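SusD-like protein BACOVA_02651 (Bacteroides ovatus, PDB 5E75) binds polysaccharide at the cell surface and probably captures xyloglucan before its transport into the periplasm for degradation. Local coordinates at residues 38-49 with 57-65; 288-299 with 408-416. All blocks are in the same frame, centred on the assembly; numbering follows the deposited sequence.

Interaction 1: 38-49 with 57-65. With EDO (1,2-ethanediol), chain E.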
loop_
_atom_site.group_PDB
_atom_site.type_symbol
_atom_site.label_atom_id
_atom_site.label_comp_id
_atom_site.label_asym_id
_atom_site.label_seq_id
_atom_site.Cartn_x
_atom_site.Cartn_y
_atom_site.Cartn_z
ATOM N N ARG A 38 -11.375 6.398 -0.881
ATOM C CA ARG A 38 -10.962 7.530 -0.063
ATOM C C ARG A 38 -9.850 7.197 0.921
ATOM O O ARG A 38 -8.748 7.740 0.804
ATOM C CB ARG A 38 -12.177 8.090 0.689
ATOM C CG ARG A 38 -11.951 9.440 1.364
ATOM C CD ARG A 38 -13.254 10.242 1.413
ATOM N NE ARG A 38 -13.681 10.680 0.084
ATOM C CZ ARG A 38 -13.299 11.813 -0.504
ATOM N NH1 ARG A 38 -12.469 12.651 0.108
ATOM N NH2 ARG A 38 -13.751 12.111 -1.718
ATOM N N SER A 39 -10.147 6.319 1.875
ATOM C CA SER A 39 -9.298 6.134 3.045
ATOM C C SER A 39 -7.919 5.527 2.758
ATOM O O SER A 39 -7.010 5.694 3.555
ATOM C CB SER A 39 -10.021 5.301 4.099
ATOM O OG SER A 39 -10.305 3.996 3.622
ATOM N N ILE A 40 -7.783 4.820 1.645
ATOM C CA ILE A 40 -6.501 4.247 1.264
ATOM C C ILE A 40 -5.400 5.315 1.285
ATOM O O ILE A 40 -4.262 5.029 1.691
ATOM C CB ILE A 40 -6.610 3.551 -0.108
ATOM C CG1 ILE A 40 -5.323 2.801 -0.431
ATOM C CG2 ILE A 40 -6.967 4.552 -1.218
ATOM C CD1 ILE A 40 -5.457 1.832 -1.634
ATOM N N VAL A 41 -5.730 6.542 0.888
ATOM C CA VAL A 41 -4.722 7.603 0.766
ATOM C C VAL A 41 -4.199 8.084 2.136
ATOM O O VAL A 41 -3.003 8.013 2.385
ATOM C CB VAL A 41 -5.266 8.759 -0.102
ATOM C CG1 VAL A 41 -4.303 9.947 -0.150
ATOM C CG2 VAL A 41 -5.569 8.264 -1.514
ATOM N N PRO A 42 -5.089 8.551 3.032
ATOM C CA PRO A 42 -4.564 9.009 4.327
ATOM C C PRO A 42 -4.043 7.876 5.204
ATOM O O PRO A 42 -3.099 8.096 5.947
ATOM C CB PRO A 42 -5.774 9.689 4.980
ATOM C CG PRO A 42 -6.967 9.096 4.272
ATOM C CD PRO A 42 -6.509 8.916 2.864
ATOM N N ILE A 43 -4.614 6.685 5.132
ATOM C CA ILE A 43 -4.155 5.611 6.004
ATOM C C ILE A 43 -2.854 4.992 5.495
ATOM O O ILE A 43 -1.888 4.853 6.248
ATOM C CB ILE A 43 -5.234 4.529 6.188
ATOM C CG1 ILE A 43 -6.456 5.126 6.906
ATOM C CG2 ILE A 43 -4.674 3.371 6.988
ATOM C CD1 ILE A 43 -7.629 4.147 7.047
ATOM N N GLY A 44 -2.793 4.631 4.221
ATOM C CA GLY A 44 -1.631 3.913 3.719
ATOM C C GLY A 44 -0.407 4.785 3.466
ATOM O O GLY A 44 0.734 4.365 3.711
ATOM N N SER A 45 -0.643 5.997 2.949
ATOM C CA SER A 45 0.432 6.925 2.579
ATOM C C SER A 45 0.553 8.139 3.505
ATOM O O SER A 45 1.651 8.481 3.945
ATOM C CB SER A 45 0.296 7.387 1.122
ATOM O OG SER A 45 0.856 6.437 0.236
ATOM N N GLY A 46 -0.567 8.792 3.800
ATOM C CA GLY A 46 -0.520 9.972 4.650
ATOM C C GLY A 46 0.090 9.676 6.009
ATOM O O GLY A 46 0.964 10.385 6.501
ATOM N N ARG A 47 -0.359 8.598 6.630
ATOM C CA ARG A 47 0.064 8.295 7.983
ATOM C C ARG A 47 1.549 7.933 8.049
ATOM O O ARG A 47 2.180 8.110 9.084
ATOM C CB ARG A 47 -0.794 7.175 8.565
ATOM C CG ARG A 47 -0.712 7.059 10.085
ATOM C CD ARG A 47 -1.943 6.380 10.580
ATOM N NE ARG A 47 -1.969 6.130 12.015
ATOM C CZ ARG A 47 -2.314 7.013 12.943
ATOM N NH1 ARG A 47 -2.606 8.263 12.612
ATOM N NH2 ARG A 47 -2.369 6.635 14.208
ATOM N N ALA A 48 2.120 7.488 6.931
ATOM C CA ALA A 48 3.557 7.242 6.823
ATOM C C ALA A 48 4.355 8.523 6.601
ATOM O O ALA A 48 5.577 8.485 6.578
ATOM C CB ALA A 48 3.846 6.287 5.669
ATOM N N ASN A 49 3.657 9.638 6.420
ATOM C CA ASN A 49 4.257 10.898 5.980
ATOM C C ASN A 49 4.844 10.816 4.572
ATOM O O ASN A 49 5.840 11.465 4.256
ATOM C CB ASN A 49 5.298 11.444 6.977
ATOM C CG ASN A 49 5.514 12.938 6.828
ATOM O OD1 ASN A 49 4.581 13.678 6.524
ATOM N ND2 ASN A 49 6.736 13.391 7.069
ATOM N N TYR A 57 -7.128 15.702 5.497
ATOM C CA TYR A 57 -6.764 14.660 6.466
ATOM C C TYR A 57 -5.390 14.820 7.118
ATOM O O TYR A 57 -4.679 13.839 7.313
ATOM C CB TYR A 57 -6.881 13.275 5.817
ATOM C CG TYR A 57 -8.145 13.132 5.013
ATOM C CD1 TYR A 57 -9.381 13.448 5.572
ATOM C CD2 TYR A 57 -8.103 12.735 3.688
ATOM C CE1 TYR A 57 -10.548 13.336 4.829
ATOM C CE2 TYR A 57 -9.265 12.618 2.941
ATOM C CZ TYR A 57 -10.478 12.926 3.523
ATOM O OH TYR A 57 -11.641 12.818 2.793
ATOM N N PRO A 58 -5.020 16.049 7.507
ATOM C CA PRO A 58 -3.692 16.208 8.117
ATOM C C PRO A 58 -3.557 15.437 9.426
ATOM O O PRO A 58 -2.444 15.082 9.834
ATOM C CB PRO A 58 -3.607 17.714 8.374
ATOM C CG PRO A 58 -5.008 18.164 8.470
ATOM C CD PRO A 58 -5.748 17.339 7.460
ATOM N N GLN A 59 -4.687 15.188 10.077
ATOM C CA GLN A 59 -4.671 14.504 11.362
ATOM C C GLN A 59 -4.060 13.105 11.277
ATOM O O GLN A 59 -3.544 12.607 12.269
ATOM C CB GLN A 59 -6.074 14.423 11.982
ATOM C CG GLN A 59 -7.116 13.698 11.144
ATOM C CD GLN A 59 -7.837 14.593 10.149
ATOM O OE1 GLN A 59 -7.390 15.696 9.843
ATOM N NE2 GLN A 59 -8.973 14.118 9.647
ATOM N N PHE A 60 -4.132 12.471 10.112
ATOM C CA PHE A 60 -3.513 11.167 9.947
ATOM C C PHE A 60 -1.997 11.241 9.987
ATOM O O PHE A 60 -1.326 10.324 10.470
ATOM C CB PHE A 60 -4.010 10.472 8.670
ATOM C CG PHE A 60 -5.359 9.877 8.837
ATOM C CD1 PHE A 60 -6.482 10.666 8.732
ATOM C CD2 PHE A 60 -5.510 8.534 9.185
ATOM C CE1 PHE A 60 -7.731 10.132 8.935
ATOM C CE2 PHE A 60 -6.760 7.998 9.388
ATOM C CZ PHE A 60 -7.863 8.789 9.264
ATOM N N VAL A 61 -1.459 12.355 9.505
ATOM C CA VAL A 61 -0.024 12.598 9.482
ATOM C C VAL A 61 0.488 13.036 10.858
ATOM O O VAL A 61 1.598 12.691 11.267
ATOM C CB VAL A 61 0.354 13.674 8.440
ATOM C CG1 VAL A 61 1.879 13.765 8.294
ATOM C CG2 VAL A 61 -0.283 13.381 7.095
ATOM N N THR A 62 -0.313 13.830 11.563
ATOM C CA THR A 62 0.127 14.419 12.822
ATOM C C THR A 62 -0.345 13.659 14.065
ATOM O O THR A 62 -0.082 14.066 15.190
ATOM C CB THR A 62 -0.314 15.888 12.918
ATOM O OG1 THR A 62 -1.746 15.945 12.972
ATOM C CG2 THR A 62 0.177 16.670 11.710
ATOM N N PHE A 63 -1.015 12.530 13.856
ATOM C CA PHE A 63 -1.489 11.672 14.946
ATOM C C PHE A 63 -2.536 12.348 15.830
ATOM O O PHE A 63 -2.446 12.332 17.062
ATOM C CB PHE A 63 -0.327 11.099 15.771
ATOM C CG PHE A 63 0.520 10.126 15.009
ATOM C CD1 PHE A 63 0.183 8.782 14.970
ATOM C CD2 PHE A 63 1.628 10.551 14.309
ATOM C CE1 PHE A 63 0.939 7.883 14.254
ATOM C CE2 PHE A 63 2.414 9.660 13.597
ATOM C CZ PHE A 63 2.062 8.319 13.557
ATOM N N GLN A 64 -3.541 12.925 15.185
ATOM C CA GLN A 64 -4.643 13.556 15.895
ATOM C C GLN A 64 -6.007 13.086 15.380
ATOM O O GLN A 64 -6.987 13.817 15.411
ATOM C CB GLN A 64 -4.514 15.071 15.796
ATOM C CG GLN A 64 -3.223 15.598 16.410
ATOM C CD GLN A 64 -3.004 17.063 16.132
ATOM O OE1 GLN A 64 -2.370 17.429 15.148
ATOM N NE2 GLN A 64 -3.535 17.915 17.001
ATOM N N VAL A 65 -6.074 11.836 14.938
ATOM C CA VAL A 65 -7.318 11.276 14.417
ATOM C C VAL A 65 -8.323 11.012 15.542
ATOM O O VAL A 65 -7.956 10.539 16.614
ATOM C CB VAL A 65 -7.055 9.965 13.653
ATOM C CG1 VAL A 65 -8.359 9.402 13.058
ATOM C CG2 VAL A 65 -6.043 10.180 12.556
HETATM C C1 EDO E . -2.196 13.955 4.213
HETATM O O1 EDO E . -2.505 15.211 4.890
HETATM C C2 EDO E . -3.306 12.894 4.264
HETATM O O2 EDO E . -3.280 12.187 5.499
#

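Interaction 2: 288-299 with 408-416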
loop_
_atom_site.group_PDB
_atom_site.type_symbol
_atom_site.label_atom_id
_atom_site.label_comp_id
_atom_site.label_asym_id
_atom_site.label_seq_id
_atom_site.Cartn_x
_atom_site.Cartn_y
_atom_site.Cartn_z
ATOM N N MET A 288 9.813 12.891 3.342
ATOM C CA MET A 288 9.777 11.922 2.251
ATOM C C MET A 288 10.716 12.308 1.107
ATOM O O MET A 288 11.488 11.484 0.598
ATOM C CB MET A 288 8.360 11.807 1.727
ATOM C CG MET A 288 8.207 10.799 0.595
ATOM S SD MET A 288 8.446 9.093 1.160
ATOM C CE MET A 288 9.818 8.544 0.153
ATOM N N LEU A 289 10.683 13.583 0.711
ATOM C CA LEU A 289 11.543 14.036 -0.376
ATOM C C LEU A 289 13.016 13.843 -0.033
ATOM O O LEU A 289 13.826 13.519 -0.903
ATOM C CB LEU A 289 11.254 15.492 -0.752
ATOM C CG LEU A 289 9.928 15.704 -1.467
ATOM C CD1 LEU A 289 9.587 17.188 -1.471
ATOM C CD2 LEU A 289 9.964 15.149 -2.876
ATOM N N GLN A 290 13.371 14.019 1.232
ATOM C CA GLN A 290 14.762 13.851 1.638
ATOM C C GLN A 290 15.202 12.395 1.636
ATOM O O GLN A 290 16.391 12.098 1.714
ATOM C CB GLN A 290 14.991 14.457 3.023
ATOM C CG GLN A 290 14.929 15.965 3.025
ATOM C CD GLN A 290 14.892 16.555 4.423
ATOM O OE1 GLN A 290 14.532 15.876 5.389
ATOM N NE2 GLN A 290 15.231 17.840 4.528
ATOM N N GLN A 291 14.258 11.461 1.568
ATOM C CA GLN A 291 14.623 10.045 1.517
ATOM C C GLN A 291 15.267 9.677 0.186
ATOM O O GLN A 291 16.083 8.750 0.121
ATOM C CB GLN A 291 13.413 9.123 1.752
ATOM C CG GLN A 291 12.709 9.327 3.080
ATOM C CD GLN A 291 13.645 9.294 4.249
ATOM O OE1 GLN A 291 13.817 10.292 4.958
ATOM N NE2 GLN A 291 14.270 8.166 4.456
ATOM N N TYR A 292 14.899 10.362 -0.890
ATOM C CA TYR A 292 15.499 10.054 -2.181
ATOM C C TYR A 292 16.954 10.500 -2.203
ATOM O O TYR A 292 17.267 11.676 -2.013
ATOM C CB TYR A 292 14.731 10.717 -3.328
ATOM C CG TYR A 292 13.275 10.310 -3.373
ATOM C CD1 TYR A 292 12.877 9.107 -3.945
ATOM C CD2 TYR A 292 12.302 11.124 -2.812
ATOM C CE1 TYR A 292 11.535 8.717 -3.955
ATOM C CE2 TYR A 292 10.961 10.742 -2.811
ATOM C CZ TYR A 292 10.591 9.550 -3.392
ATOM O OH TYR A 292 9.262 9.180 -3.382
ATOM N N GLU A 293 17.841 9.554 -2.459
ATOM C CA GLU A 293 19.244 9.893 -2.663
ATOM C C GLU A 293 19.356 10.775 -3.894
ATOM O O GLU A 293 18.509 10.744 -4.778
ATOM C CB GLU A 293 20.057 8.607 -2.797
ATOM C CG GLU A 293 20.036 7.806 -1.483
ATOM C CD GLU A 293 20.661 6.429 -1.566
ATOM O OE1 GLU A 293 21.539 6.215 -2.415
ATOM O OE2 GLU A 293 20.257 5.549 -0.767
ATOM N N LEU A 294 20.397 11.594 -3.941
ATOM C CA LEU A 294 20.565 12.559 -5.021
ATOM C C LEU A 294 20.484 11.907 -6.399
ATOM O O LEU A 294 19.860 12.464 -7.306
ATOM C CB LEU A 294 21.888 13.301 -4.864
ATOM C CG LEU A 294 22.199 14.393 -5.890
ATOM C CD1 LEU A 294 21.091 15.427 -5.991
ATOM C CD2 LEU A 294 23.510 15.042 -5.477
ATOM N N ALA A 295 21.059 10.714 -6.531
ATOM C CA ALA A 295 21.070 9.997 -7.788
ATOM C C ALA A 295 19.727 9.354 -8.121
ATOM O O ALA A 295 19.521 8.957 -9.260
ATOM C CB ALA A 295 22.156 8.938 -7.773
ATOM N N ASP A 296 18.817 9.277 -7.146
ATOM C CA ASP A 296 17.552 8.512 -7.286
ATOM C C ASP A 296 16.442 9.363 -7.895
ATOM O O ASP A 296 15.315 9.398 -7.391
ATOM C CB ASP A 296 17.147 7.982 -5.905
ATOM C CG ASP A 296 16.122 6.854 -5.935
ATOM O OD1 ASP A 296 15.812 6.325 -6.997
ATOM O OD2 ASP A 296 15.662 6.513 -4.832
ATOM N N THR A 297 16.743 9.997 -9.024
ATOM C CA THR A 297 15.793 10.891 -9.673
ATOM C C THR A 297 14.671 10.157 -10.394
ATOM O O THR A 297 13.598 10.726 -10.591
ATOM C CB THR A 297 16.503 11.845 -10.645
ATOM O OG1 THR A 297 17.196 11.089 -11.632
ATOM C CG2 THR A 297 17.485 12.717 -9.888
ATOM N N LEU A 298 14.895 8.907 -10.789
ATOM C CA LEU A 298 13.866 8.178 -11.534
ATOM C C LEU A 298 12.690 7.845 -10.610
ATOM O O LEU A 298 11.531 8.073 -10.959
ATOM C CB LEU A 298 14.430 6.915 -12.201
ATOM C CG LEU A 298 15.597 7.169 -13.166
ATOM C CD1 LEU A 298 16.070 5.853 -13.736
ATOM C CD2 LEU A 298 15.219 8.124 -14.293
ATOM N N ARG A 299 12.988 7.317 -9.433
ATOM C CA ARG A 299 11.926 7.017 -8.493
ATOM C C ARG A 299 11.312 8.306 -7.938
ATOM O O ARG A 299 10.092 8.402 -7.784
ATOM C CB ARG A 299 12.401 6.098 -7.366
ATOM C CG ARG A 299 12.714 4.669 -7.837
ATOM C CD ARG A 299 12.912 3.706 -6.671
ATOM N NE ARG A 299 14.141 4.012 -5.959
ATOM C CZ ARG A 299 14.778 3.184 -5.136
ATOM N NH1 ARG A 299 14.293 1.981 -4.884
ATOM N NH2 ARG A 299 15.923 3.574 -4.570
ATOM N N ILE A 408 14.603 0.393 5.658
ATOM C CA ILE A 408 13.519 1.340 5.890
ATOM C C ILE A 408 13.531 2.412 4.797
ATOM O O ILE A 408 12.495 2.736 4.216
ATOM C CB ILE A 408 13.588 1.981 7.298
ATOM C CG1 ILE A 408 13.314 0.914 8.362
ATOM C CG2 ILE A 408 12.605 3.152 7.415
ATOM C CD1 ILE A 408 13.666 1.362 9.796
ATOM N N ARG A 409 14.703 2.975 4.504
ATOM C CA ARG A 409 14.792 4.035 3.519
ATOM C C ARG A 409 14.441 3.507 2.146
ATOM O O ARG A 409 13.720 4.155 1.403
ATOM C CB ARG A 409 16.205 4.638 3.508
ATOM C CG ARG A 409 16.355 5.882 2.643
ATOM C CD ARG A 409 17.754 6.457 2.756
ATOM N NE ARG A 409 17.810 7.761 2.124
ATOM C CZ ARG A 409 18.826 8.611 2.193
ATOM N NH1 ARG A 409 19.915 8.302 2.869
ATOM N NH2 ARG A 409 18.732 9.780 1.589
ATOM N N GLU A 410 14.950 2.328 1.818
ATOM C CA GLU A 410 14.750 1.747 0.505
ATOM C C GLU A 410 13.275 1.458 0.262
ATOM O O GLU A 410 12.756 1.721 -0.827
ATOM C CB GLU A 410 15.587 0.473 0.307
ATOM C CG GLU A 410 15.809 0.129 -1.172
ATOM C CD GLU A 410 16.618 1.181 -1.907
ATOM O OE1 GLU A 410 17.429 1.888 -1.251
ATOM O OE2 GLU A 410 16.451 1.295 -3.138
ATOM N N ARG A 411 12.583 0.927 1.273
ATOM C CA ARG A 411 11.163 0.667 1.117
ATOM C C ARG A 411 10.378 1.965 0.949
ATOM O O ARG A 411 9.478 2.039 0.108
ATOM C CB ARG A 411 10.623 -0.157 2.285
ATOM C CG ARG A 411 11.103 -1.595 2.274
ATOM C CD ARG A 411 10.443 -2.419 3.370
ATOM N NE ARG A 411 9.040 -2.642 3.072
ATOM C CZ ARG A 411 8.561 -3.640 2.336
ATOM N NH1 ARG A 411 9.332 -4.610 1.883
ATOM N NH2 ARG A 411 7.256 -3.713 2.091
ATOM N N ARG A 412 10.685 2.993 1.729
ATOM C CA ARG A 412 9.962 4.252 1.590
ATOM C C ARG A 412 10.043 4.786 0.168
ATOM O O ARG A 412 9.018 5.200 -0.396
ATOM C CB ARG A 412 10.459 5.301 2.594
ATOM C CG ARG A 412 10.061 5.011 4.030
ATOM C CD ARG A 412 10.406 6.135 4.995
ATOM N NE ARG A 412 9.601 7.322 4.712
ATOM C CZ ARG A 412 9.827 8.540 5.206
ATOM N NH1 ARG A 412 10.846 8.783 6.032
ATOM N NH2 ARG A 412 9.036 9.542 4.844
ATOM N N VAL A 413 11.248 4.796 -0.419
ATOM C CA VAL A 413 11.418 5.342 -1.751
ATOM C C VAL A 413 10.905 4.407 -2.851
ATOM O O VAL A 413 10.439 4.877 -3.880
ATOM C CB VAL A 413 12.884 5.803 -2.068
ATOM C CG1 VAL A 413 13.346 6.912 -1.135
ATOM C CG2 VAL A 413 13.859 4.686 -2.004
ATOM N N GLU A 414 10.965 3.106 -2.645
ATOM C CA GLU A 414 10.419 2.187 -3.634
ATOM C C GLU A 414 8.899 2.286 -3.683
ATOM O O GLU A 414 8.313 2.196 -4.771
ATOM C CB GLU A 414 10.868 0.759 -3.333
ATOM C CG GLU A 414 10.420 -0.273 -4.365
ATOM C CD GLU A 414 10.984 -0.073 -5.747
ATOM O OE1 GLU A 414 12.041 0.592 -5.902
ATOM O OE2 GLU A 414 10.381 -0.615 -6.703
ATOM N N PHE A 415 8.264 2.511 -2.532
ATOM C CA PHE A 415 6.797 2.375 -2.430
ATOM C C PHE A 415 6.056 3.668 -2.101
ATOM O O PHE A 415 4.881 3.639 -1.746
ATOM C CB PHE A 415 6.400 1.244 -1.463
ATOM C CG PHE A 415 6.936 -0.072 -1.880
ATOM C CD1 PHE A 415 6.449 -0.678 -3.022
ATOM C CD2 PHE A 415 7.946 -0.683 -1.182
ATOM C CE1 PHE A 415 6.992 -1.870 -3.457
ATOM C CE2 PHE A 415 8.468 -1.879 -1.593
ATOM C CZ PHE A 415 7.994 -2.464 -2.729
ATOM N N GLY A 416 6.719 4.809 -2.242
ATOM C CA GLY A 416 6.063 6.081 -1.991
ATOM C C GLY A 416 4.797 6.250 -2.812
ATOM O O GLY A 416 4.773 5.935 -4.005
HETATM O O HOH W 1 8.551 6.743 -4.101
HETATM O O HOH W 2 17.317 4.874 -0.711
#

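Interaction 1: 38-49 with 57-65
Arg47 runs alongside the backbone of Phe60 and finishes against the ring of Phe63. With CG anti to its own backbone N and the chain extended as far as NE, the side chain carries its guanidinium past Phe60 O to Phe63. CB and CG both pass the carbonyl oxygen of Phe60, CG at 3.3 Å from Phe60 O; CD lies at the edge of the Phe60 ring. At the tip, NH1 gives a weak hydrogen bond to Phe60 O (3.2 Å), and Arg47 CA adds a CA-H...O contact to that same oxygen. NH2 sits 3.4 Å from Phe63 CD1. Phe63 CD1 and CE1 cover one face of the guanidinium, the two planes being inclined by 54°, so this is no parallel stack. The stronger polar partner of NH2 is the carbonyl of Ile493, from helix 490-493.

Nearer the start of helix 40-46, Pro42 fills the angle between two aromatic side chains. Its CB lies over one face of Phe60, 4.2 Å from the ring centroid in a CH-pi contact, and also packs on Tyr57 CB. Val65 CG2 covers the opposite face of Phe60. Arg38 NH1 donates a hydrogen bond to Tyr57 OH (2.8 Å, N-H...O angle 155°), the oxygen lying near the guanidinium plane. An ethanediol, probably from the crystallisation liquor, donates from O2 to Tyr57 O and touches the CA of Gly46.

The short axes approach to 9.1 Å and run nearly parallel, 22° apart. Helix 40-46 includes a wider pi-type turn, and the chain beyond it closes in a Schellman motif at Asn49. The contact is thus a local pairing of two short helices joined by a brief connection, within the N-terminal sequence region of this SusD-family protein.

Interaction 2: 288-299 with 408-416
Arg299 meets Glu410 and Glu414 through the NH1/NH2 end of its guanidinium. NH1 and NH2 both grip Glu410 OE2, with NH2 at 2.7 Å from that oxygen. The oxygen lies in the guanidinium plane, yet the nitrogens reach it from one face of the carboxylate. NH1 also bonds to Glu414 OE1 (2.8 Å, N-H...O angle 161°), again in plane. Along its NE/NH2 side, the guanidinium holds Asp296 side-on, NE to Asp296 OD1 at 3.0 Å. Three carboxylates thus fix the rotation of one guanidinium, while Val413 CG2 covers one of its faces.

Val413 wedges between this charged group and Tyr292. Its CG1 lies over the Tyr292 ring, 4.0 Å from the centroid in a CH-pi contact, and Met288 CE packs on Val413 CG1 at 4.1 Å. A water bonded to both Tyr292 OH and Val413 O links the phenol to the backbone of helix 404-415.

Arg409, stretched out from CG to NE, reaches the end of helix 286-291. NE donates to Gln291 O (2.8 Å, N-H...O angle 157°), and NH2 adds weak bonds to Gln290 O and Gln291 O; such bonds to late carbonyls probably complement the negative end of the helix dipole. Glu293 CG lies over one guanidinium face. The Gln291 side chain is stacked on the Arg412 guanidinium, their planes 15° apart.

In the second shell, Glu414 OE2 is paired with Arg359 and Arg393, and Arg391 joins Glu293 OE2 to Glu410 OE1, a pair also bridged by a water. Asp287 holds Arg412. The motif is a largely buried salt-bridge network in which Arg299 of helix 297-303, braced by Asp296 just before that helix, is tied directly to Glu410 and Glu414 of helix 404-415, in the SusD-family part of the chain.

Interaction 1 closes before interaction 2 opens, so the two follow in series along the chain. Their centres lie about 19 Å apart, interaction 1 in the N-terminal region and interaction 2 in the SusD-family region. Even so they touch: Asn49 O packs 3.6 Å from Met288 CB, and the carbonyls of Ala48 and Asn49 approach Arg412 NH2. Asp287 supplies a polar link, bonding both Asn49 ND2 and Arg412, while Ser285 bonds Asn49 O and the backbone N of Met288. Helix 421-431 also packs against both sites, through Ile43, Arg47 and Ala48 of interaction 1 and Arg412 of interaction 2. The end of segment 38-49 therefore packs directly against interaction 2, where the two regions meet.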